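Local structure of D-isomer specific 2-hydroxyacid dehydrogenase family protein (Desulfovibrio vulgaris, 5TX7) at residues V154-T159 with F183-R188. The protein probably catalyses the NAD-dependent oxidation or reduction of a 2-hydroxyacid and 2-oxoacid pair, as a D-isomer specific dehydrogenase. Sequence-based numbering, arbitrary orientation.
Sequences VGFGNT and FDPDYR
F183 meets F156 through both its ring and its carbonyl, a compact example of how one aromatic residue of a glycine-rich turn can meet three residues of a neighbouring loop along one edge of its ring. The two side chains cross at about a right angle, and CE2 of F156 lies 3.9 Å from CD2 of F183, in the plane of the F183 ring at its edge. With chi1 at 175°, CG of F183 stands beside its own carbonyl carbon, which lets ring and carbonyl O both reach CE2 of F156, the O in plane at 3.8 Å. R161 makes a cation-pi contact with the F183 ring. The CB of D184 points away from 154-159, and its carboxylate forms a salt bridge with R188, NH2 reaching the syn lone pair of OD2 nearly straight, at 170°. P185 adds a looser apolar touch, its CD 4.4 Å from CE2 of F156, while its CG lies over one face of the Y187 ring, toward the ring's margin. The Y187 side chain approaches that of F156 from the opposite direction, bringing OH to 4.2 Å from CZ of F156. R188 links back to the loop, its NH1 donating to both P185 O and Y187 O. No hydrogen bond joins the segments; the contact is van der Waals. F156 sits between G155 and G157 in what is probably the GxGxxG turn of a Rossmann fold, here packed against the loop between strands 173-177 and 190-192.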
# COMPACT_ATOMS: atom_id res chain seq x y z
N VAL A 154 17.95 6.78 1.93
CA VAL A 154 18.93 7.81 1.60
C VAL A 154 18.39 9.14 2.08
O VAL A 154 17.54 9.75 1.43
CB VAL A 154 19.19 7.84 0.06
CG1 VAL A 154 20.22 8.91 -0.31
CG2 VAL A 154 19.68 6.48 -0.42
N GLY A 155 18.88 9.59 3.23
CA GLY A 155 18.41 10.84 3.87
C GLY A 155 17.47 10.47 5.00
O GLY A 155 16.52 9.73 4.78
N PHE A 156 17.74 10.96 6.21
CA PHE A 156 17.04 10.48 7.41
C PHE A 156 16.49 11.64 8.23
O PHE A 156 16.61 11.68 9.47
CB PHE A 156 17.97 9.56 8.23
CG PHE A 156 17.26 8.47 9.00
CD1 PHE A 156 16.28 7.67 8.40
CD2 PHE A 156 17.62 8.19 10.33
CE1 PHE A 156 15.65 6.66 9.11
CE2 PHE A 156 17.01 7.17 11.03
CZ PHE A 156 16.01 6.41 10.42
N GLY A 157 15.84 12.57 7.54
CA GLY A 157 14.96 13.56 8.16
C GLY A 157 13.64 12.92 8.53
O GLY A 157 13.53 11.70 8.61
N ASN A 158 12.61 13.74 8.72
CA ASN A 158 11.30 13.27 9.20
C ASN A 158 10.66 12.20 8.30
O ASN A 158 10.14 11.21 8.81
CB ASN A 158 10.32 14.43 9.34
CG ASN A 158 10.73 15.45 10.40
OD1 ASN A 158 10.70 16.65 10.17
ND2 ASN A 158 11.11 14.97 11.57
N THR A 159 10.69 12.41 6.98
CA THR A 159 10.03 11.51 6.04
C THR A 159 10.74 10.16 6.02
O THR A 159 10.12 9.12 6.22
CB THR A 159 9.98 12.13 4.64
OG1 THR A 159 9.29 13.37 4.69
CG2 THR A 159 9.23 11.27 3.69
N PHE A 183 20.73 10.10 14.30
CA PHE A 183 19.47 9.82 15.01
C PHE A 183 19.30 8.32 15.10
O PHE A 183 19.27 7.64 14.08
CB PHE A 183 18.25 10.42 14.26
CG PHE A 183 16.93 10.06 14.88
CD1 PHE A 183 16.48 10.71 16.03
CD2 PHE A 183 16.13 9.04 14.34
CE1 PHE A 183 15.28 10.35 16.64
CE2 PHE A 183 14.92 8.70 14.93
CZ PHE A 183 14.50 9.35 16.08
N ASP A 184 19.16 7.81 16.33
CA ASP A 184 18.94 6.38 16.56
C ASP A 184 17.46 6.13 16.90
O ASP A 184 16.99 6.58 17.95
CB ASP A 184 19.84 5.88 17.70
CG ASP A 184 19.71 4.38 17.94
OD1 ASP A 184 19.74 3.61 16.95
OD2 ASP A 184 19.61 3.97 19.12
N PRO A 185 16.72 5.42 16.02
CA PRO A 185 15.32 5.11 16.31
C PRO A 185 15.17 3.96 17.30
O PRO A 185 16.15 3.26 17.60
CB PRO A 185 14.76 4.72 14.96
CG PRO A 185 15.92 4.16 14.23
CD PRO A 185 17.14 4.86 14.73
N ASP A 186 13.95 3.77 17.79
CA ASP A 186 13.67 2.77 18.82
C ASP A 186 13.09 1.50 18.20
O ASP A 186 11.98 1.06 18.55
CB ASP A 186 12.72 3.36 19.89
N TYR A 187 13.83 0.92 17.24
CA TYR A 187 13.47 -0.37 16.63
C TYR A 187 14.70 -1.04 16.05
O TYR A 187 15.67 -0.38 15.67
CB TYR A 187 12.36 -0.23 15.57
CG TYR A 187 12.71 0.64 14.38
CD1 TYR A 187 13.54 0.18 13.37
CD2 TYR A 187 12.21 1.95 14.27
CE1 TYR A 187 13.89 0.98 12.30
CE2 TYR A 187 12.54 2.75 13.19
CZ TYR A 187 13.38 2.25 12.21
OH TYR A 187 13.71 3.03 11.16
N ARG A 188 14.66 -2.37 15.98
CA ARG A 188 15.73 -3.15 15.39
C ARG A 188 15.12 -4.22 14.49
O ARG A 188 13.98 -4.60 14.70
CB ARG A 188 16.55 -3.77 16.52
CG ARG A 188 17.30 -2.76 17.39
CD ARG A 188 18.33 -1.95 16.59
NE ARG A 188 19.11 -1.06 17.45
CZ ARG A 188 18.88 0.23 17.67
NH1 ARG A 188 17.85 0.90 17.12
NH2 ARG A 188 19.70 0.88 18.51